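Local coordinates for protein Sodium/sialic acid symporter SiaT (Proteus mirabilis, PDB 5NV9) that couples the inward flow of sodium ions to the uptake of the sialic acid N-acetylneuraminic acid across the bacterial inner membrane, at residues F131-V136 and N349-C354; A137-L142 and Q341-S346. One frame throughout, in Å; residues are numbered along the deposited sequence.

Contact 1 of 2, residues F131-V136 and N349-C354. With SLB (N-acetyl-beta-neuraminic acid), chain D.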
loop_
_atom_site.group_PDB
_atom_site.type_symbol
_atom_site.label_atom_id
_atom_site.label_comp_id
_atom_site.label_asym_id
_atom_site.label_seq_id
_atom_site.Cartn_x
_atom_site.Cartn_y
_atom_site.Cartn_z
ATOM N N PHE A 131 -5.119 8.110 7.396
ATOM C CA PHE A 131 -4.662 7.921 6.027
ATOM C C PHE A 131 -5.212 6.601 5.470
ATOM O O PHE A 131 -5.753 6.540 4.347
ATOM C CB PHE A 131 -3.142 7.949 5.849
ATOM C CG PHE A 131 -2.732 7.773 4.406
ATOM C CD1 PHE A 131 -2.936 8.799 3.483
ATOM C CD2 PHE A 131 -2.261 6.528 3.916
ATOM C CE1 PHE A 131 -2.613 8.620 2.119
ATOM C CE2 PHE A 131 -1.946 6.338 2.556
ATOM C CZ PHE A 131 -2.117 7.379 1.658
ATOM N N HIS A 132 -5.131 5.557 6.271
ATOM C CA HIS A 132 -5.572 4.234 5.827
ATOM C C HIS A 132 -7.069 4.030 5.693
ATOM O O HIS A 132 -7.505 3.215 4.848
ATOM C CB HIS A 132 -4.874 3.148 6.634
ATOM C CG HIS A 132 -3.493 2.935 6.138
ATOM N ND1 HIS A 132 -3.148 1.849 5.373
ATOM C CD2 HIS A 132 -2.445 3.772 6.106
ATOM C CE1 HIS A 132 -1.905 1.974 4.970
ATOM N NE2 HIS A 132 -1.445 3.129 5.414
ATOM N N ILE A 133 -7.849 4.752 6.479
ATOM C CA ILE A 133 -9.266 4.857 6.163
ATOM C C ILE A 133 -9.506 5.393 4.744
ATOM O O ILE A 133 -10.335 4.825 3.990
ATOM C CB ILE A 133 -9.996 5.707 7.172
ATOM C CG1 ILE A 133 -9.938 5.038 8.551
ATOM C CG2 ILE A 133 -11.451 5.932 6.734
ATOM C CD1 ILE A 133 -10.999 3.991 8.757
ATOM N N GLY A 134 -8.776 6.446 4.361
ATOM C CA GLY A 134 -8.765 6.894 2.989
ATOM C C GLY A 134 -8.233 5.884 1.961
ATOM O O GLY A 134 -8.798 5.750 0.871
ATOM N N ARG A 135 -7.131 5.198 2.264
ATOM C CA ARG A 135 -6.532 4.306 1.284
ATOM C C ARG A 135 -7.508 3.163 0.910
ATOM O O ARG A 135 -7.615 2.811 -0.285
ATOM C CB ARG A 135 -5.150 3.793 1.769
ATOM C CG ARG A 135 -4.511 2.702 0.930
ATOM C CD ARG A 135 -3.182 2.304 1.536
ATOM N NE ARG A 135 -2.638 1.039 1.057
ATOM C CZ ARG A 135 -2.115 0.856 -0.138
ATOM N NH1 ARG A 135 -2.041 1.886 -0.998
ATOM N NH2 ARG A 135 -1.671 -0.373 -0.490
ATOM N N VAL A 136 -8.200 2.615 1.917
ATOM C CA VAL A 136 -9.193 1.595 1.727
ATOM C C VAL A 136 -10.332 2.106 0.800
ATOM O O VAL A 136 -10.765 1.365 -0.167
ATOM C CB VAL A 136 -9.805 1.126 3.051
ATOM C CG1 VAL A 136 -11.016 0.231 2.820
ATOM C CG2 VAL A 136 -8.785 0.382 3.886
ATOM N N ASN A 349 -6.689 -4.417 9.565
ATOM C CA ASN A 349 -5.988 -4.974 10.701
ATOM C C ASN A 349 -4.970 -4.006 11.346
ATOM O O ASN A 349 -4.875 -3.938 12.578
ATOM C CB ASN A 349 -5.318 -6.278 10.352
ATOM C CG ASN A 349 -4.659 -6.926 11.561
ATOM O OD1 ASN A 349 -3.502 -6.669 11.806
ATOM N ND2 ASN A 349 -5.354 -7.834 12.246
ATOM N N SER A 350 -4.230 -3.264 10.525
ATOM C CA SER A 350 -3.241 -2.313 11.057
ATOM C C SER A 350 -3.882 -1.197 11.727
ATOM O O SER A 350 -3.327 -0.674 12.697
ATOM C CB SER A 350 -2.311 -1.827 9.975
ATOM O OG SER A 350 -1.544 -2.940 9.539
ATOM N N ILE A 351 -4.989 -0.716 11.160
ATOM C CA ILE A 351 -5.803 0.331 11.820
ATOM C C ILE A 351 -6.210 -0.116 13.186
ATOM O O ILE A 351 -6.001 0.599 14.188
ATOM C CB ILE A 351 -7.010 0.751 11.031
ATOM C CG1 ILE A 351 -6.598 1.590 9.850
ATOM C CG2 ILE A 351 -7.966 1.588 11.898
ATOM C CD1 ILE A 351 -7.629 1.626 8.722
ATOM N N SER A 352 -6.775 -1.297 13.273
ATOM C CA SER A 352 -7.123 -1.871 14.597
ATOM C C SER A 352 -5.943 -2.126 15.490
ATOM O O SER A 352 -6.095 -1.931 16.674
ATOM C CB SER A 352 -7.933 -3.115 14.473
ATOM O OG SER A 352 -8.282 -3.627 15.747
ATOM N N SER A 353 -4.754 -2.522 14.981
ATOM C CA SER A 353 -3.617 -2.692 15.859
ATOM C C SER A 353 -3.167 -1.320 16.528
ATOM O O SER A 353 -2.829 -1.282 17.718
ATOM C CB SER A 353 -2.422 -3.331 15.113
ATOM O OG SER A 353 -1.801 -2.375 14.218
ATOM N N CYS A 354 -3.110 -0.258 15.717
ATOM C CA CYS A 354 -2.819 1.093 16.186
ATOM C C CYS A 354 -3.859 1.562 17.181
ATOM O O CYS A 354 -3.519 2.102 18.252
ATOM C CB CYS A 354 -2.785 2.055 14.988
ATOM S SG CYS A 354 -1.331 1.808 13.937
HETATM C C1 SLB D . -0.242 0.584 -4.590
HETATM C C2 SLB D . 1.125 1.133 -4.286
HETATM C C3 SLB D . 1.234 2.528 -4.855
HETATM C C4 SLB D . 2.671 3.090 -4.778
HETATM C C5 SLB D . 3.536 2.107 -5.567
HETATM C C6 SLB D . 3.407 0.693 -4.962
HETATM C C7 SLB D . 4.217 -0.392 -5.686
HETATM C C8 SLB D . 4.025 -1.745 -5.054
HETATM C C9 SLB D . 4.957 -2.790 -5.667
HETATM C C10 SLB D . 5.629 2.789 -6.683
HETATM C C11 SLB D . 7.120 2.852 -6.478
HETATM N N5 SLB D . 4.947 2.521 -5.559
HETATM O O1A SLB D . -0.387 -0.118 -5.649
HETATM O O1B SLB D . -1.210 0.891 -3.796
HETATM O O2 SLB D . 1.376 1.155 -2.851
HETATM O O4 SLB D . 2.755 4.424 -5.390
HETATM O O6 SLB D . 2.046 0.272 -4.985
HETATM O O7 SLB D . 3.797 -0.517 -7.048
HETATM O O8 SLB D . 4.251 -1.664 -3.651
HETATM O O9 SLB D . 6.353 -2.504 -5.400
HETATM O O10 SLB D . 5.095 2.915 -7.797
#
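Ile-351 pushes its CD1 methyl over the CB of His-132, 3.8 Å away, and against the backbone turn that follows, where CD1 lies 3.9 Å from Ile-133 N. With CG1 anti to the carbonyl carbon (chi1 -73°) and the chain nearly extended beyond it, the branched side chain sends one slim methyl across to helix 131-136. Ile-133 meets it almost at a right angle, and the two CD1 methyls stand 4.1 Å apart. The side chains meet through carbon alone, with no hydrogen bond between the two segments, and isoleucine suits such a place because its apolar CG1-CD1 arm spans the gap between the helices without a polar group to satisfy.

His-132 offers only its CB; its imidazole leads away from Ile-351, with ND1 hydrogen-bonded to Ser-347 and the ring stacked on Phe-128. Arg-135 also faces elsewhere. Its extended chain carries the guanidinium to the sialic acid, whose carboxylate O1B lies in plane at its edge and accepts a fairly straight bond from NH1 (3.1 Å, 161° at the hydrogen), while NH2 is held by Thr-58 O. Positive charge and length both fit arginine to an anionic sugar. On helix 349-354, Ser-353 OG turns back to Ser-350 O at 2.7 Å, joining Cys-354 N on the same carbonyl face.

Both segments belong to transmembrane helices, 118-151 and 328-361, of the LeuT fold. Helix 370-398 packs on both, touching Ile-133 and Ser-352, while the short helix 255-258 lies against His-132 and Ser-350.

Contact 2 of 2, residues A137-L142 and Q341-S346. With NA (sodium ion), chain C; NA (sodium ion), chain B.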
loop_
_atom_site.group_PDB
_atom_site.type_symbol
_atom_site.label_atom_id
_atom_site.label_comp_id
_atom_site.label_asym_id
_atom_site.label_seq_id
_atom_site.Cartn_x
_atom_site.Cartn_y
_atom_site.Cartn_z
ATOM N N ALA A 137 -10.839 3.317 1.096
ATOM C CA ALA A 137 -11.955 3.919 0.313
ATOM C C ALA A 137 -11.540 4.130 -1.144
ATOM O O ALA A 137 -12.256 3.748 -2.059
ATOM C CB ALA A 137 -12.439 5.214 0.926
ATOM N N ILE A 138 -10.330 4.599 -1.328
ATOM C CA ILE A 138 -9.767 4.828 -2.639
ATOM C C ILE A 138 -9.559 3.541 -3.407
ATOM O O ILE A 138 -9.864 3.487 -4.610
ATOM C CB ILE A 138 -8.496 5.691 -2.564
ATOM C CG1 ILE A 138 -8.909 7.119 -2.157
ATOM C CG2 ILE A 138 -7.821 5.780 -3.924
ATOM C CD1 ILE A 138 -7.798 8.143 -2.022
ATOM N N ILE A 139 -9.039 2.510 -2.723
ATOM C CA ILE A 139 -8.710 1.249 -3.356
ATOM C C ILE A 139 -10.041 0.649 -3.867
ATOM O O ILE A 139 -10.108 0.090 -4.929
ATOM C CB ILE A 139 -7.995 0.264 -2.427
ATOM C CG1 ILE A 139 -6.506 0.616 -2.342
ATOM C CG2 ILE A 139 -8.114 -1.150 -2.964
ATOM C CD1 ILE A 139 -5.776 -0.110 -1.226
ATOM N N THR A 140 -11.066 0.732 -3.033
ATOM C CA THR A 140 -12.377 0.183 -3.330
ATOM C C THR A 140 -13.076 0.937 -4.488
ATOM O O THR A 140 -13.617 0.335 -5.413
ATOM C CB THR A 140 -13.175 0.177 -2.025
ATOM O OG1 THR A 140 -12.460 -0.609 -1.078
ATOM C CG2 THR A 140 -14.549 -0.349 -2.227
ATOM N N TYR A 141 -13.013 2.255 -4.435
ATOM C CA TYR A 141 -13.474 3.146 -5.493
ATOM C C TYR A 141 -12.869 2.863 -6.846
ATOM O O TYR A 141 -13.639 2.697 -7.793
ATOM C CB TYR A 141 -13.250 4.614 -5.078
ATOM C CG TYR A 141 -13.692 5.620 -6.132
ATOM C CD1 TYR A 141 -15.020 5.728 -6.491
ATOM C CD2 TYR A 141 -12.781 6.453 -6.750
ATOM C CE1 TYR A 141 -15.435 6.637 -7.458
ATOM C CE2 TYR A 141 -13.183 7.371 -7.709
ATOM C CZ TYR A 141 -14.516 7.453 -8.055
ATOM O OH TYR A 141 -14.938 8.361 -9.000
ATOM N N LEU A 142 -11.524 2.790 -6.953
ATOM C CA LEU A 142 -10.864 2.479 -8.210
ATOM C C LEU A 142 -11.257 1.100 -8.772
ATOM O O LEU A 142 -11.454 0.971 -9.953
ATOM C CB LEU A 142 -9.354 2.452 -8.103
ATOM C CG LEU A 142 -8.580 3.650 -7.644
ATOM C CD1 LEU A 142 -7.104 3.325 -7.898
ATOM C CD2 LEU A 142 -9.018 4.908 -8.366
ATOM N N GLN A 341 -8.149 -6.507 -2.224
ATOM C CA GLN A 341 -8.408 -7.123 -0.940
ATOM C C GLN A 341 -7.196 -7.403 -0.060
ATOM O O GLN A 341 -7.282 -7.287 1.129
ATOM C CB GLN A 341 -9.219 -8.394 -1.147
ATOM C CG GLN A 341 -10.627 -8.071 -1.641
ATOM C CD GLN A 341 -11.472 -9.293 -1.940
ATOM O OE1 GLN A 341 -10.993 -10.283 -2.502
ATOM N NE2 GLN A 341 -12.780 -9.218 -1.581
ATOM N N SER A 342 -6.066 -7.792 -0.628
ATOM C CA SER A 342 -4.920 -7.964 0.140
ATOM C C SER A 342 -4.458 -6.613 0.770
ATOM O O SER A 342 -3.820 -6.602 1.775
ATOM C CB SER A 342 -3.788 -8.542 -0.727
ATOM O OG SER A 342 -3.631 -7.787 -1.919
ATOM N N SER A 343 -4.751 -5.502 0.131
ATOM C CA SER A 343 -4.374 -4.164 0.670
ATOM C C SER A 343 -5.400 -3.680 1.691
ATOM O O SER A 343 -5.032 -3.177 2.773
ATOM C CB SER A 343 -4.233 -3.172 -0.512
ATOM O OG SER A 343 -3.069 -3.522 -1.288
ATOM N N ILE A 344 -6.685 -3.899 1.362
ATOM C CA ILE A 344 -7.772 -3.572 2.277
ATOM C C ILE A 344 -7.680 -4.362 3.634
ATOM O O ILE A 344 -7.822 -3.773 4.754
ATOM C CB ILE A 344 -9.134 -3.791 1.662
ATOM C CG1 ILE A 344 -9.362 -2.797 0.524
ATOM C CG2 ILE A 344 -10.248 -3.649 2.695
ATOM C CD1 ILE A 344 -10.579 -3.154 -0.287
ATOM N N SER A 345 -7.385 -5.645 3.547
ATOM C CA SER A 345 -7.382 -6.453 4.740
ATOM C C SER A 345 -6.238 -5.999 5.666
ATOM O O SER A 345 -6.418 -5.890 6.892
ATOM C CB SER A 345 -7.231 -7.891 4.366
ATOM O OG SER A 345 -5.920 -8.107 3.840
ATOM N N SER A 346 -5.052 -5.755 5.094
ATOM C CA SER A 346 -3.919 -5.318 5.857
ATOM C C SER A 346 -4.098 -3.955 6.494
ATOM O O SER A 346 -3.586 -3.726 7.597
ATOM C CB SER A 346 -2.626 -5.224 5.006
ATOM O OG SER A 346 -2.253 -6.475 4.529
HETATM NA NA NA C . -3.436 -8.083 3.562
HETATM NA NA NA B . -2.896 -5.584 -2.461
#
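Ile-139 and Ile-344 make the apolar part of this contact, sliding past each other in opposite directions with Ile-139 CG2 4.1 Å from Ile-344 CG1. The other branch of Ile-139 reaches further, its CD1 coming to 3.5 Å from Ser-343 CB, so an apolar methyl covers the carbon side of a serine whose hydroxyl binds sodium and also has a polar partner in Thr-57. Thr-140 lies across the end of Ile-344, its OG1 3.3 Å from CD1. This is packing alone: with OG1 beside its own backbone N (chi1 -59°), the hydroxyl is hydrogen-bonded one turn back to Val-136 O, which lets a polar residue sit against a methyl in a buried place.

Metal coordination occupies the serines of helix 341-346. One sodium, at the Na2 site, is bound by the hydroxyls of Ser-342 and Ser-343, each OG at 2.4 Å, with carbonyls of Ala-56, Leu-59 and Ala-339 completing the set. The other, at Na3, takes Ser-342 O at 2.4 Å and Ser-346 OG at 2.2 Å, together with Ser-345 OG and the carboxylate of Asp-182. Ser-342 thus serves both ions, one by its side chain and one by its backbone. Serine suits these positions: its short hydroxyl supplies a neutral oxygen close to the helix.

A hydrogen bond steadies one ligand: Ser-345 OG donates to Gln-341 O in the carbonyl plane, on a lone pair, so sodium and carbonyl together fix its rotation.

The two segments run nearly antiparallel, at 158° with axes 9.9 Å apart. Helix 155-203 touches Gln-341 and Ser-342, while helix 370-398 covers Ala-137, Thr-140 and Tyr-141.

Contacts 1 and 2 are successive zones of one interface between helices 118-151 and 328-361, their centres 10 Å apart, with contact 2 nested inside the chain loop that contact 1 closes. They meet where Val-136 CG1 packs 4.0 Å from Ile-344 CG2 and where Arg-135 NH2 comes to 3.5 Å from Ser-343 OG, also a packing contact. At this second junction the arginine that is hydrogen-bonded to the sialic acid carboxylate adjoins a serine of the Na2 site, and Ser-60, another sialic acid residue, touches that serine too. The two sodium ions are 6.5 Å apart. Such closeness of substrate and ion sites is consistent with coupled transport.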